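Local coordinates for protein Apc35852 (Geobacillus stearothermophilus, PDB 1U9C) that is of unknown function but belongs to the DJ-1/PfpI family, whose members include chaperone-like and cysteine protease-like proteins, at residues M4-T16 with G42-P56. Numbering follows the deposited sequence. Where two conformers were deposited one is given.
Sequences MSKRVLMVVTNHT and GYDVKVASIQGGEVP
R7 and D44 run side by side at the start of two parallel strands, 7-12 and 44-49, which the helix 28-40 links in a beta-alpha-beta crossover of the DJ-1/PfpI fold. Their salt bridge is off-plane: R7 NE lies 3.0 Å from D44 OD2 but 54° out of the carboxylate plane, while a water joins R7 NH2 to D44 OD1; R7 NH1 bonds G89 O. Backbone bonds from D44 N to K6 O through V12 N to A48 O fix the parallel pairing. On the same face, L9 CD1 lies alongside K46, 4.1 Å from its CB, and K46 NZ pairs with D86. On the opposite face, the M10 side chain slants across V45, SD 3.8 Å from CG1, next to F31 of helix 28-40. The V12 and V55 side chains cross at about a right angle, CG2 to CG2 3.6 Å. Beyond the strands, with chi1 -54°, the N14 amide reaches the 49-52 turn; OD1 accepts Q51 N from above the amide carbonyl plane at 2.8 Å, and ND2 donates to S49 OG. With an alanine here, Q51 N would probably lose its acceptor and S49 OG the amide donor. S49 OG, also bonded to T79 OG1, lies 3.1 Å from N14 ND2 and only 5° out of the amide plane.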
ATOM      1  N   MET A   4       8.576  -9.846 -22.386  1.00 42.68           N
ATOM      2  CA  MET A   4       9.416  -8.931 -21.564  1.00 42.24           C
ATOM      3  C   MET A   4       8.740  -8.791 -20.229  1.00 38.74           C
ATOM      4  O   MET A   4       7.537  -8.968 -20.131  1.00 38.30           O
ATOM      5  CB  MET A   4       9.520  -7.579 -22.220  1.00 42.88           C
ATOM      6  CG  MET A   4      10.647  -6.725 -21.722  1.00 44.11           C
ATOM      7  SD  MET A   4      10.144  -5.031 -21.969  1.00 49.33           S
ATOM      8  CE  MET A   4      11.642  -4.284 -22.616  1.00 47.94           C
ATOM      9  N   SER A   5       9.527  -8.449 -19.220  1.00 35.21           N
ATOM     10  CA  SER A   5       9.152  -8.602 -17.840  1.00 32.72           C
ATOM     11  C   SER A   5       7.958  -7.781 -17.412  1.00 28.85           C
ATOM     12  O   SER A   5       7.709  -6.719 -17.918  1.00 29.29           O
ATOM     13  CB  SER A   5      10.302  -8.176 -16.947  1.00 33.00           C
ATOM     14  OG  SER A   5      10.528  -6.791 -17.078  1.00 39.15           O
ATOM     15  N   LYS A   6       7.238  -8.327 -16.470  1.00 24.45           N
ATOM     16  CA  LYS A   6       6.163  -7.582 -15.814  1.00 22.71           C
ATOM     17  C   LYS A   6       6.748  -6.368 -15.097  1.00 23.77           C
ATOM     18  O   LYS A   6       7.907  -6.357 -14.647  1.00 23.71           O
ATOM     19  CB  LYS A   6       5.489  -8.521 -14.824  1.00 23.29           C
ATOM     20  CG  LYS A   6       4.784  -9.735 -15.437  1.00 24.98           C
ATOM     21  CD  LYS A   6       3.555  -9.324 -16.241  1.00 24.64           C
ATOM     22  CE  LYS A   6       2.810 -10.527 -16.862  1.00 26.63           C
ATOM     23  NZ  LYS A   6       1.796 -10.114 -17.815  1.00 28.81           N
ATOM     24  N   ARG A   7       5.906  -5.370 -14.955  1.00 23.10           N
ATOM     25  CA  ARG A   7       6.269  -4.080 -14.391  1.00 24.40           C
ATOM     26  C   ARG A   7       5.355  -3.791 -13.228  1.00 22.17           C
ATOM     27  O   ARG A   7       4.139  -3.905 -13.300  1.00 21.41           O
ATOM     28  CB  ARG A   7       6.152  -2.959 -15.406  1.00 25.13           C
ATOM     29  CG  ARG A   7       6.979  -3.080 -16.699  1.00 27.72           C
ATOM     30  CD  ARG A   7       6.961  -1.839 -17.560  1.00 30.16           C
ATOM     31  NE  ARG A   7       7.610  -0.689 -16.909  1.00 34.28           N
ATOM     32  CZ  ARG A   7       7.182   0.588 -16.903  1.00 33.98           C
ATOM     33  NH1 ARG A   7       6.045   0.992 -17.464  1.00 36.14           N
ATOM     34  NH2 ARG A   7       7.925   1.493 -16.272  1.00 38.13           N
ATOM     35  N   VAL A   8       5.948  -3.391 -12.123  1.00 22.14           N
ATOM     36  CA  VAL A   8       5.250  -3.090 -10.867  1.00 20.85           C
ATOM     37  C   VAL A   8       5.515  -1.639 -10.478  1.00 21.05           C
ATOM     38  O   VAL A   8       6.660  -1.208 -10.418  1.00 21.85           O
ATOM     39  CB  VAL A   8       5.639  -4.032  -9.704  1.00 22.22           C
ATOM     40  CG1 VAL A   8       4.902  -3.701  -8.463  1.00 21.76           C
ATOM     41  CG2 VAL A   8       5.408  -5.473 -10.095  1.00 22.03           C
ATOM     42  N   LEU A   9       4.445  -0.915 -10.185  1.00 19.45           N
ATOM     43  CA  LEU A   9       4.531   0.452  -9.661  1.00 20.05           C
ATOM     44  C   LEU A   9       4.357   0.384  -8.143  1.00 19.34           C
ATOM     45  O   LEU A   9       3.342  -0.117  -7.667  1.00 20.79           O
ATOM     46  CB  LEU A   9       3.417   1.314 -10.254  1.00 19.89           C
ATOM     47  CG  LEU A   9       3.309   2.733  -9.707  1.00 20.42           C
ATOM     48  CD1 LEU A   9       4.534   3.553 -10.047  1.00 20.01           C
ATOM     49  CD2 LEU A   9       2.030   3.375 -10.230  1.00 21.10           C
ATOM     50  N   MET A  10       5.326   0.879  -7.381  1.00 19.68           N
ATOM     51  CA  MET A  10       5.179   0.972  -5.921  1.00 19.22           C
ATOM     52  C   MET A  10       5.011   2.406  -5.500  1.00 20.76           C
ATOM     53  O   MET A  10       5.755   3.244  -6.050  1.00 21.02           O
ATOM     54  CB  MET A  10       6.392   0.362  -5.228  1.00 20.45           C
ATOM     55  CG  MET A  10       6.574  -1.127  -5.583  1.00 19.75           C
ATOM     56  SD  MET A  10       7.877  -1.966  -4.636  1.00 21.56           S
ATOM     57  CE  MET A  10       7.063  -2.170  -3.060  1.00 23.84           C
ATOM     58  N   VAL A  11       4.036   2.705  -4.648  1.00 19.69           N
ATOM     59  CA  VAL A  11       3.793   4.097  -4.260  1.00 19.65           C
ATOM     60  C   VAL A  11       3.782   4.175  -2.755  1.00 18.40           C
ATOM     61  O   VAL A  11       3.047   3.473  -2.077  1.00 19.23           O
ATOM     62  CB  VAL A  11       2.462   4.615  -4.829  1.00 20.67           C
ATOM     63  CG1 VAL A  11       2.329   6.106  -4.529  1.00 21.49           C
ATOM     64  CG2 VAL A  11       2.340   4.398  -6.321  1.00 21.05           C
ATOM     65  N   VAL A  12       4.625   5.067  -2.212  1.00 18.75           N
ATOM     66  CA  VAL A  12       4.745   5.265  -0.784  1.00 19.41           C
ATOM     67  C   VAL A  12       4.446   6.723  -0.371  1.00 18.80           C
ATOM     68  O   VAL A  12       4.472   7.666  -1.138  1.00 19.19           O
ATOM     69  CB  VAL A  12       6.146   4.835  -0.268  1.00 19.31           C
ATOM     70  CG1 VAL A  12       6.382   3.386  -0.599  1.00 19.93           C
ATOM     71  CG2 VAL A  12       7.269   5.731  -0.847  1.00 20.57           C
ATOM     72  N   THR A  13       4.160   6.843   0.938  1.00 18.78           N
ATOM     73  CA  THR A  13       3.879   8.143   1.591  1.00 18.72           C
ATOM     74  C   THR A  13       5.126   8.992   1.726  1.00 19.61           C
ATOM     75  O   THR A  13       6.264   8.518   1.704  1.00 20.89           O
ATOM     76  CB  THR A  13       3.268   7.852   2.978  1.00 18.80           C
ATOM     77  OG1 THR A  13       2.818   9.076   3.607  1.00 19.57           O
ATOM     78  CG2 THR A  13       4.258   7.252   3.947  1.00 20.77           C
ATOM     79  N   ASN A  14       4.898  10.298   1.856  1.00 18.60           N
ATOM     80  CA  ASN A  14       5.903  11.246   2.262  1.00 19.39           C
ATOM     81  C   ASN A  14       5.498  12.008   3.537  1.00 19.83           C
ATOM     82  O   ASN A  14       6.177  12.968   3.894  1.00 21.41           O
ATOM     83  CB  ASN A  14       6.195  12.291   1.191  1.00 19.81           C
ATOM     84  CG  ASN A  14       6.563  11.685  -0.132  1.00 20.38           C
ATOM     85  OD1 ASN A  14       5.693  11.331  -0.890  1.00 20.48           O
ATOM     86  ND2 ASN A  14       7.879  11.558  -0.427  1.00 20.90           N
ATOM     87  N   HIS A  15       4.463  11.550   4.226  1.00 18.68           N
ATOM     88  CA  HIS A  15       3.908  12.302   5.328  1.00 19.93           C
ATOM     89  C   HIS A  15       4.514  11.974   6.648  1.00 21.43           C
ATOM     90  O   HIS A  15       4.607  10.790   7.002  1.00 22.52           O
ATOM     91  CB  HIS A  15       2.414  12.074   5.421  1.00 20.23           C
ATOM     92  CG  HIS A  15       1.738  13.054   6.298  1.00 21.21           C
ATOM     93  ND1 HIS A  15       1.313  14.266   5.832  1.00 21.59           N
ATOM     94  CD2 HIS A  15       1.513  13.053   7.633  1.00 20.95           C
ATOM     95  CE1 HIS A  15       0.841  14.984   6.849  1.00 23.39           C
ATOM     96  NE2 HIS A  15       0.927  14.258   7.955  1.00 22.57           N
ATOM     97  N   THR A  16       4.850  12.977   7.428  0.50 17.28           N
ATOM     98  CA  THR A  16       5.388  12.709   8.747  0.50 20.18           C
ATOM     99  C   THR A  16       4.567  13.254   9.920  0.50 18.00           C
ATOM    100  O   THR A  16       4.676  12.766  11.036  0.50 18.06           O
ATOM    101  CB  THR A  16       6.726  13.466   8.620  0.50 22.33           C
ATOM    102  OG1 THR A  16       7.672  12.702   7.846  0.50 25.88           O
ATOM    103  CG2 THR A  16       7.311  13.902   9.943  0.50 25.13           C
ATOM    104  N   GLY A  42      12.620 -10.708 -11.118  1.00 22.50           N
ATOM    105  CA  GLY A  42      13.037 -10.057 -12.345  1.00 23.03           C
ATOM    106  C   GLY A  42      12.092  -9.014 -12.889  1.00 23.25           C
ATOM    107  O   GLY A  42      12.187  -8.619 -14.035  1.00 23.48           O
ATOM    108  N   TYR A  43      11.176  -8.547 -12.050  1.00 22.28           N
ATOM    109  CA  TYR A  43      10.273  -7.534 -12.479  1.00 21.75           C
ATOM    110  C   TYR A  43      10.939  -6.172 -12.594  1.00 23.00           C
ATOM    111  O   TYR A  43      11.937  -5.884 -11.909  1.00 25.07           O
ATOM    112  CB  TYR A  43       9.087  -7.430 -11.523  1.00 22.67           C
ATOM    113  CG  TYR A  43       8.243  -8.678 -11.373  1.00 22.97           C
ATOM    114  CD1 TYR A  43       8.164  -9.674 -12.361  1.00 23.49           C
ATOM    115  CD2 TYR A  43       7.466  -8.839 -10.229  1.00 22.64           C
ATOM    116  CE1 TYR A  43       7.334 -10.798 -12.192  1.00 24.45           C
ATOM    117  CE2 TYR A  43       6.673  -9.926 -10.068  1.00 26.18           C
ATOM    118  CZ  TYR A  43       6.591 -10.910 -11.023  1.00 24.84           C
ATOM    119  OH  TYR A  43       5.787 -12.020 -10.867  1.00 29.69           O
ATOM    120  N   ASP A  44      10.369  -5.327 -13.416  1.00 23.16           N
ATOM    121  CA  ASP A  44      10.782  -3.913 -13.586  1.00 24.21           C
ATOM    122  C   ASP A  44       9.964  -3.101 -12.584  1.00 24.64           C
ATOM    123  O   ASP A  44       8.793  -2.861 -12.831  1.00 26.87           O
ATOM    124  CB  ASP A  44      10.486  -3.468 -15.008  1.00 24.67           C
ATOM    125  CG  ASP A  44      10.821  -1.997 -15.294  1.00 27.28           C
ATOM    126  OD1 ASP A  44      11.486  -1.345 -14.464  1.00 36.60           O
ATOM    127  OD2 ASP A  44      10.480  -1.430 -16.388  1.00 35.14           O
ATOM    128  N   VAL A  45      10.581  -2.627 -11.514  1.00 22.98           N
ATOM    129  CA  VAL A  45       9.862  -1.921 -10.447  1.00 22.93           C
ATOM    130  C   VAL A  45      10.135  -0.427 -10.507  1.00 23.39           C
ATOM    131  O   VAL A  45      11.278   0.004 -10.510  1.00 23.99           O
ATOM    132  CB  VAL A  45      10.294  -2.443  -9.070  1.00 23.17           C
ATOM    133  CG1 VAL A  45       9.500  -1.798  -8.030  1.00 24.78           C
ATOM    134  CG2 VAL A  45      10.158  -3.970  -8.995  1.00 24.83           C
ATOM    135  N   LYS A  46       9.088   0.364 -10.577  1.00 20.54           N
ATOM    136  CA  LYS A  46       9.178   1.820 -10.488  1.00 21.67           C
ATOM    137  C   LYS A  46       8.806   2.219  -9.088  1.00 20.49           C
ATOM    138  O   LYS A  46       7.732   1.865  -8.562  1.00 21.64           O
ATOM    139  CB  LYS A  46       8.225   2.545 -11.445  1.00 21.94           C
ATOM    140  CG  LYS A  46       8.370   4.070 -11.327  1.00 22.57           C
ATOM    141  CD  LYS A  46       7.703   4.859 -12.401  1.00 22.27           C
ATOM    142  CE  LYS A  46       7.913   6.319 -12.221  1.00 22.08           C
ATOM    143  NZ  LYS A  46       7.388   7.088 -13.409  1.00 24.05           N
ATOM    144  N   VAL A  47       9.697   2.921  -8.423  1.00 20.69           N
ATOM    145  CA  VAL A  47       9.510   3.399  -7.060  1.00 21.12           C
ATOM    146  C   VAL A  47       9.089   4.846  -7.016  1.00 21.78           C
ATOM    147  O   VAL A  47       9.857   5.700  -7.387  1.00 21.66           O
ATOM    148  CB  VAL A  47      10.807   3.192  -6.220  1.00 21.40           C
ATOM    149  CG1 VAL A  47      10.570   3.597  -4.795  1.00 23.82           C
ATOM    150  CG2 VAL A  47      11.281   1.730  -6.269  1.00 21.68           C
ATOM    151  N   ALA A  48       7.843   5.090  -6.674  1.00 19.84           N
ATOM    152  CA  ALA A  48       7.269   6.407  -6.598  1.00 20.54           C
ATOM    153  C   ALA A  48       6.809   6.757  -5.191  1.00 19.99           C
ATOM    154  O   ALA A  48       6.542   5.895  -4.350  1.00 20.90           O
ATOM    155  CB  ALA A  48       6.115   6.565  -7.590  1.00 21.56           C
ATOM    156  N   SER A  49       6.701   8.043  -4.962  1.00 19.44           N
ATOM    157  CA  SER A  49       6.037   8.560  -3.764  1.00 19.15           C
ATOM    158  C   SER A  49       5.139   9.701  -4.177  1.00 19.73           C
ATOM    159  O   SER A  49       5.182  10.212  -5.288  1.00 19.73           O
ATOM    160  CB  SER A  49       7.030   8.907  -2.672  1.00 19.64           C
ATOM    161  OG  SER A  49       7.830  10.037  -3.077  1.00 19.49           O
ATOM    162  N   ILE A  50       4.293  10.144  -3.254  1.00 19.22           N
ATOM    163  CA  ILE A  50       3.418  11.266  -3.548  1.00 19.85           C
ATOM    164  C   ILE A  50       4.248  12.481  -3.998  1.00 19.89           C
ATOM    165  O   ILE A  50       3.883  13.182  -4.980  1.00 20.69           O
ATOM    166  CB  ILE A  50       2.557  11.546  -2.307  1.00 20.17           C
ATOM    167  CG1 ILE A  50       1.640  10.390  -1.950  1.00 20.28           C
ATOM    168  CG2 ILE A  50       1.800  12.900  -2.499  1.00 20.48           C
ATOM    169  CD1 ILE A  50       0.681   9.942  -3.018  1.00 21.92           C
ATOM    170  N   GLN A  51       5.331  12.792  -3.285  1.00 20.29           N
ATOM    171  CA  GLN A  51       6.144  13.965  -3.578  1.00 20.53           C
ATOM    172  C   GLN A  51       7.379  13.782  -4.393  1.00 21.39           C
ATOM    173  O   GLN A  51       7.912  14.767  -4.912  1.00 21.02           O
ATOM    174  CB  GLN A  51       6.590  14.618  -2.278  1.00 21.98           C
ATOM    175  CG  GLN A  51       5.422  15.018  -1.368  1.00 21.41           C
ATOM    176  CD  GLN A  51       4.681  16.175  -1.869  1.00 24.27           C
ATOM    177  OE1 GLN A  51       3.920  16.068  -2.862  1.00 24.10           O
ATOM    178  NE2 GLN A  51       4.867  17.321  -1.201  1.00 25.58           N
ATOM    179  N   GLY A  52       7.831  12.550  -4.525  1.00 19.88           N
ATOM    180  CA  GLY A  52       9.138  12.270  -5.045  1.00 19.86           C
ATOM    181  C   GLY A  52      10.192  12.544  -4.003  1.00 20.18           C
ATOM    182  O   GLY A  52       9.917  13.077  -2.922  1.00 21.87           O
ATOM    183  N   GLY A  53      11.435  12.228  -4.330  1.00 20.23           N
ATOM    184  CA  GLY A  53      12.515  12.500  -3.409  1.00 20.16           C
ATOM    185  C   GLY A  53      12.696  11.512  -2.293  1.00 19.32           C
ATOM    186  O   GLY A  53      12.313  10.336  -2.406  1.00 20.22           O
ATOM    187  N   GLU A  54      13.297  11.960  -1.217  1.00 20.45           N
ATOM    188  CA  GLU A  54      13.668  11.106  -0.114  1.00 21.50           C
ATOM    189  C   GLU A  54      12.509  10.824   0.829  1.00 21.08           C
ATOM    190  O   GLU A  54      11.984  11.774   1.428  1.00 23.17           O
ATOM    191  CB  GLU A  54      14.853  11.707   0.683  1.00 23.31           C
ATOM    192  CG  GLU A  54      15.319  10.910   1.879  1.00 25.17           C
ATOM    193  CD  GLU A  54      16.656  11.408   2.437  1.00 29.40           C
ATOM    194  OE1 GLU A  54      17.073  12.564   2.164  1.00 36.69           O
ATOM    195  OE2 GLU A  54      17.327  10.638   3.146  1.00 38.49           O
ATOM    196  N   VAL A  55      12.076   9.587   0.957  1.00 20.42           N
ATOM    197  CA  VAL A  55      10.902   9.202   1.695  1.00 19.97           C
ATOM    198  C   VAL A  55      11.211   9.107   3.171  1.00 19.78           C
ATOM    199  O   VAL A  55      12.175   8.442   3.582  1.00 21.11           O
ATOM    200  CB  VAL A  55      10.440   7.901   1.147  1.00 19.72           C
ATOM    201  CG1 VAL A  55       9.422   7.250   2.020  1.00 19.88           C
ATOM    202  CG2 VAL A  55       9.886   8.100  -0.250  1.00 21.62           C
ATOM    203  N   PRO A  56      10.415   9.698   4.041  1.00 19.76           N
ATOM    204  CA  PRO A  56      10.625   9.582   5.481  1.00 20.00           C
ATOM    205  C   PRO A  56      10.121   8.241   5.984  1.00 21.18           C
ATOM    206  O   PRO A  56       9.095   7.737   5.524  1.00 21.35           O
ATOM    207  CB  PRO A  56       9.736  10.708   6.049  1.00 21.14           C
ATOM    208  CG  PRO A  56       8.593  10.786   5.071  1.00 22.17           C
ATOM    209  CD  PRO A  56       9.226  10.507   3.696  1.00 21.18           C
TER
HETATM  210  O   HOH W   1      10.357   1.361 -14.347  1.00 52.38           O
HETATM  211  O   HOH W   2       9.694  13.218   1.110  1.00 25.36           O